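Endonuclease V (Streptomyces avermitilis, PDB 3GOC) probably cleaves DNA at the second phosphodiester bond 3' to a deoxyinosine, a magnesium-dependent step in the repair of deaminated bases. Local coordinates at residues A[2-10]-A[75-83]. Residues are numbered along the deposited sequence; the frame is centred on the assembly and turned at random.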
ATOM      1  N   THR A   2       1.048 -37.403  -9.871  1.00 32.79           N
ATOM      2  CA  THR A   2       0.065 -36.469  -9.252  1.00 27.58           C
ATOM      3  C   THR A   2      -0.206 -35.319 -10.212  1.00 21.52           C
ATOM      4  O   THR A   2      -0.597 -34.229  -9.796  1.00 24.45           O
ATOM      5  CB  THR A   2       0.602 -35.888  -7.929  1.00 30.24           C
ATOM      6  OG1 THR A   2       1.198 -36.937  -7.154  1.00 45.11           O
ATOM      7  CG2 THR A   2      -0.532 -35.263  -7.122  1.00 33.69           C
ATOM      8  N   THR A   3       0.009 -35.565 -11.501  1.00 16.38           N
ATOM      9  CA  THR A   3      -0.218 -34.539 -12.518  1.00 12.76           C
ATOM     10  C   THR A   3      -1.704 -34.214 -12.617  1.00 13.86           C
ATOM     11  O   THR A   3      -2.539 -35.115 -12.703  1.00 16.85           O
ATOM     12  CB  THR A   3       0.281 -35.006 -13.907  1.00 14.94           C
ATOM     13  OG1 THR A   3       1.690 -35.268 -13.844  1.00 18.34           O
ATOM     14  CG2 THR A   3       0.023 -33.936 -14.956  1.00 15.94           C
ATOM     15  N   VAL A   4      -2.029 -32.924 -12.599  1.00  9.28           N
ATOM     16  CA  VAL A   4      -3.417 -32.477 -12.693  1.00  8.43           C
ATOM     17  C   VAL A   4      -3.910 -32.698 -14.115  1.00  9.94           C
ATOM     18  O   VAL A   4      -3.383 -32.107 -15.052  1.00 11.46           O
ATOM     19  CB  VAL A   4      -3.543 -30.974 -12.362  1.00  9.24           C
ATOM     20  CG1 VAL A   4      -5.006 -30.545 -12.416  1.00  9.34           C
ATOM     21  CG2 VAL A   4      -2.956 -30.698 -10.990  1.00 13.62           C
ATOM     22  N   ARG A   5      -4.917 -33.550 -14.280  1.00 10.49           N
ATOM     23  CA  ARG A   5      -5.437 -33.821 -15.613  1.00 12.43           C
ATOM     24  C   ARG A   5      -6.442 -32.762 -16.043  1.00 10.03           C
ATOM     25  O   ARG A   5      -6.865 -31.928 -15.243  1.00 12.21           O
ATOM     26  CB  ARG A   5      -6.106 -35.199 -15.668  1.00 14.94           C
ATOM     27  CG  ARG A   5      -5.184 -36.369 -15.363  1.00 21.41           C
ATOM     28  CD  ARG A   5      -5.288 -36.788 -13.906  1.00 36.17           C
ATOM     29  NE  ARG A   5      -4.516 -38.000 -13.633  1.00 43.33           N
ATOM     30  CZ  ARG A   5      -4.573 -38.682 -12.495  1.00 36.87           C
ATOM     31  NH1 ARG A   5      -5.369 -38.275 -11.514  1.00 33.96           N
ATOM     32  NH2 ARG A   5      -3.835 -39.774 -12.337  1.00 39.69           N
ATOM     33  N   ILE A   6      -6.807 -32.790 -17.319  1.00  9.04           N
ATOM     34  CA  ILE A   6      -7.782 -31.848 -17.844  1.00 10.40           C
ATOM     35  C   ILE A   6      -9.119 -32.197 -17.199  1.00  7.79           C
ATOM     36  O   ILE A   6      -9.550 -33.354 -17.235  1.00  8.25           O
ATOM     37  CB  ILE A   6      -7.908 -31.982 -19.377  1.00  9.44           C
ATOM     38  CG1 ILE A   6      -6.565 -31.629 -20.026  1.00  9.31           C
ATOM     39  CG2 ILE A   6      -9.040 -31.097 -19.890  1.00 11.74           C
ATOM     40  CD1 ILE A   6      -6.559 -31.719 -21.540  1.00 11.87           C
ATOM     41  N   PRO A   7      -9.785 -31.206 -16.588  1.00  6.20           N
ATOM     42  CA  PRO A   7     -11.079 -31.420 -15.932  1.00  7.09           C
ATOM     43  C   PRO A   7     -12.103 -32.084 -16.833  1.00  9.01           C
ATOM     44  O   PRO A   7     -12.145 -31.827 -18.040  1.00  7.38           O
ATOM     45  CB  PRO A   7     -11.512 -30.010 -15.553  1.00  8.96           C
ATOM     46  CG  PRO A   7     -10.199 -29.328 -15.274  1.00  6.83           C
ATOM     47  CD  PRO A   7      -9.331 -29.816 -16.408  1.00  9.64           C
ATOM     48  N   ALA A   8     -12.933 -32.941 -16.241  1.00 10.22           N
ATOM     49  CA  ALA A   8     -13.978 -33.617 -16.998  1.00 10.48           C
ATOM     50  C   ALA A   8     -14.927 -32.561 -17.567  1.00 10.76           C
ATOM     51  O   ALA A   8     -15.494 -31.763 -16.825  1.00 12.97           O
ATOM     52  CB  ALA A   8     -14.748 -34.573 -16.092  1.00  9.82           C
ATOM     53  N   GLY A   9     -15.095 -32.557 -18.885  1.00  7.56           N
ATOM     54  CA  GLY A   9     -15.988 -31.594 -19.511  1.00  9.73           C
ATOM     55  C   GLY A   9     -15.402 -30.224 -19.814  1.00  8.84           C
ATOM     56  O   GLY A   9     -16.116 -29.320 -20.267  1.00  7.64           O
ATOM     57  N   TRP A  10     -14.107 -30.054 -19.573  1.00  6.98           N
ATOM     58  CA  TRP A  10     -13.438 -28.775 -19.827  1.00  7.43           C
ATOM     59  C   TRP A  10     -13.639 -28.372 -21.287  1.00  7.03           C
ATOM     60  O   TRP A  10     -13.700 -29.231 -22.167  1.00  9.93           O
ATOM     61  CB  TRP A  10     -11.939 -28.920 -19.536  1.00  7.63           C
ATOM     62  CG  TRP A  10     -11.218 -27.630 -19.318  1.00  7.79           C
ATOM     63  CD1 TRP A  10     -10.265 -27.074 -20.123  1.00  7.73           C
ATOM     64  CD2 TRP A  10     -11.348 -26.762 -18.189  1.00  8.44           C
ATOM     65  NE1 TRP A  10      -9.787 -25.909 -19.558  1.00  9.11           N
ATOM     66  CE2 TRP A  10     -10.438 -25.694 -18.370  1.00  8.81           C
ATOM     67  CE3 TRP A  10     -12.153 -26.775 -17.039  1.00  8.27           C
ATOM     68  CZ2 TRP A  10     -10.298 -24.662 -17.445  1.00 10.03           C
ATOM     69  CZ3 TRP A  10     -12.014 -25.741 -16.114  1.00 11.49           C
ATOM     70  CH2 TRP A  10     -11.094 -24.698 -16.327  1.00 12.04           C
ATOM     71  N   THR A  75       3.175 -25.983  -5.077  1.00  9.09           N
ATOM     72  CA  THR A  75       3.215 -26.033  -6.530  1.00  5.30           C
ATOM     73  C   THR A  75       2.397 -27.226  -6.998  1.00  6.61           C
ATOM     74  O   THR A  75       2.060 -28.117  -6.214  1.00  9.25           O
ATOM     75  CB  THR A  75       4.657 -26.183  -7.077  1.00  5.54           C
ATOM     76  OG1 THR A  75       5.244 -27.385  -6.563  1.00  8.83           O
ATOM     77  CG2 THR A  75       5.506 -24.989  -6.691  1.00  8.47           C
ATOM     78  N   ALA A  76       2.072 -27.229  -8.283  1.00  7.04           N
ATOM     79  CA  ALA A  76       1.314 -28.318  -8.877  1.00  6.69           C
ATOM     80  C   ALA A  76       1.747 -28.451 -10.329  1.00  5.55           C
ATOM     81  O   ALA A  76       2.105 -27.464 -10.971  1.00  7.08           O
ATOM     82  CB  ALA A  76      -0.178 -28.030  -8.801  1.00  7.38           C
ATOM     83  N   VAL A  77       1.731 -29.679 -10.830  1.00  6.16           N
ATOM     84  CA  VAL A  77       2.105 -29.959 -12.207  1.00  8.54           C
ATOM     85  C   VAL A  77       0.840 -30.413 -12.916  1.00  9.54           C
ATOM     86  O   VAL A  77       0.115 -31.259 -12.396  1.00  9.80           O
ATOM     87  CB  VAL A  77       3.152 -31.083 -12.282  1.00  7.27           C
ATOM     88  CG1 VAL A  77       3.457 -31.407 -13.729  1.00 14.79           C
ATOM     89  CG2 VAL A  77       4.423 -30.657 -11.554  1.00 14.31           C
ATOM     90  N   GLY A  78       0.559 -29.851 -14.086  1.00  6.62           N
ATOM     91  CA  GLY A  78      -0.646 -30.250 -14.787  1.00  7.64           C
ATOM     92  C   GLY A  78      -0.515 -30.371 -16.291  1.00  5.71           C
ATOM     93  O   GLY A  78       0.455 -29.905 -16.884  1.00  9.00           O
ATOM     94  N   GLU A  79      -1.493 -31.029 -16.902  1.00  7.35           N
ATOM     95  CA  GLU A  79      -1.530 -31.175 -18.348  1.00  7.54           C
ATOM     96  C   GLU A  79      -2.121 -29.872 -18.881  1.00  6.21           C
ATOM     97  O   GLU A  79      -3.127 -29.390 -18.357  1.00  9.54           O
ATOM     98  CB  GLU A  79      -2.446 -32.335 -18.743  1.00 11.78           C
ATOM     99  CG  GLU A  79      -1.914 -33.717 -18.400  1.00 15.85           C
ATOM    100  CD  GLU A  79      -2.941 -34.804 -18.659  1.00 23.85           C
ATOM    101  OE1 GLU A  79      -3.702 -34.673 -19.642  1.00 28.97           O
ATOM    102  OE2 GLU A  79      -2.979 -35.794 -17.896  1.00 33.35           O
ATOM    103  N   VAL A  80      -1.494 -29.288 -19.899  1.00  7.21           N
ATOM    104  CA  VAL A  80      -2.027 -28.061 -20.476  1.00  6.88           C
ATOM    105  C   VAL A  80      -3.439 -28.417 -20.932  1.00  8.72           C
ATOM    106  O   VAL A  80      -3.643 -29.345 -21.718  1.00 10.21           O
ATOM    107  CB  VAL A  80      -1.155 -27.577 -21.643  1.00  6.95           C
ATOM    108  CG1 VAL A  80      -1.823 -26.405 -22.348  1.00  5.82           C
ATOM    109  CG2 VAL A  80       0.206 -27.162 -21.105  1.00  9.13           C
ATOM    110  N   SER A  81      -4.416 -27.673 -20.423  1.00  9.06           N
ATOM    111  CA  SER A  81      -5.820 -27.969 -20.690  1.00  5.99           C
ATOM    112  C   SER A  81      -6.558 -27.277 -21.830  1.00  8.21           C
ATOM    113  O   SER A  81      -7.779 -27.402 -21.939  1.00  9.52           O
ATOM    114  CB  SER A  81      -6.612 -27.778 -19.397  1.00  9.11           C
ATOM    115  OG  SER A  81      -6.281 -26.543 -18.790  1.00  9.14           O
ATOM    116  N   PHE A  82      -5.836 -26.563 -22.683  1.00  5.64           N
ATOM    117  CA  PHE A  82      -6.468 -25.890 -23.807  1.00  8.46           C
ATOM    118  C   PHE A  82      -5.392 -25.480 -24.802  1.00  8.73           C
ATOM    119  O   PHE A  82      -4.252 -25.222 -24.423  1.00  9.40           O
ATOM    120  CB  PHE A  82      -7.212 -24.633 -23.327  1.00  8.35           C
ATOM    121  CG  PHE A  82      -8.313 -24.186 -24.250  1.00  9.19           C
ATOM    122  CD1 PHE A  82      -9.509 -24.895 -24.318  1.00  7.61           C
ATOM    123  CD2 PHE A  82      -8.147 -23.069 -25.066  1.00  7.62           C
ATOM    124  CE1 PHE A  82     -10.520 -24.501 -25.184  1.00  9.53           C
ATOM    125  CE2 PHE A  82      -9.153 -22.667 -25.937  1.00  9.28           C
ATOM    126  CZ  PHE A  82     -10.344 -23.385 -25.996  1.00 10.27           C
ATOM    127  N   PRO A  83      -5.730 -25.444 -26.096  1.00  9.80           N
ATOM    128  CA  PRO A  83      -4.741 -25.040 -27.098  1.00 12.67           C
ATOM    129  C   PRO A  83      -4.401 -23.561 -26.897  1.00 10.58           C
ATOM    130  O   PRO A  83      -5.094 -22.853 -26.164  1.00 11.97           O
ATOM    131  CB  PRO A  83      -5.461 -25.301 -28.422  1.00 11.53           C
ATOM    132  CG  PRO A  83      -6.903 -25.157 -28.066  1.00 20.98           C
ATOM    133  CD  PRO A  83      -6.993 -25.855 -26.733  1.00 11.21           C
TER
HETATM  134  O   HOH W   1       0.932 -31.834  -9.102  1.00 14.98           O
HETATM  135  O   HOH W   2      -5.019 -29.415 -16.505  1.00 10.40           O
HETATM  136  O   HOH W   3      -6.468 -35.325 -18.988  1.00 22.36           O
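V4 and G78 form a single beta bridge. V4 N donates to V77 O at 2.7 Å, and E79 N donates to V4 O at 2.9 Å; both bonds are nearly straight. E79 points its CB toward residues 2-10, and this CB lies 3.8 Å from V4 O. E79 CG packs against T3 CG2. T3 OG1 sits beside its own backbone N (chi1 -61°), which leaves CG2 anti to that N and facing E79 CG. E79 CD comes near R5 CA. The carboxylate splits its contacts: E79 OE2 touches R5 CG at 3.4 Å, while OE1 takes a bond from a water that also accepts from I6 N. R5 NE lies 5.0 Å from E79 OE2, too far for a salt bridge. Were E79 an alanine, that water would probably lose its carboxylate acceptor and T3 CG2 one of its neighbours. Further on, I6 CG1 rests on S81 CA, and the edge of the W10 ring meets S81 O, with W10 CD1 at 3.1 Å. W10 NE1 and S81 OG both hydrogen-bond F91 O. Residues 2-10 lie along strand 70-79, outermost in the sheet of this RNase H-clan fold, which pairs on its opposite side with strand 55-64. Helix 94-102 packs on V4, W10 and S81, and helix 211-228 reaches V77.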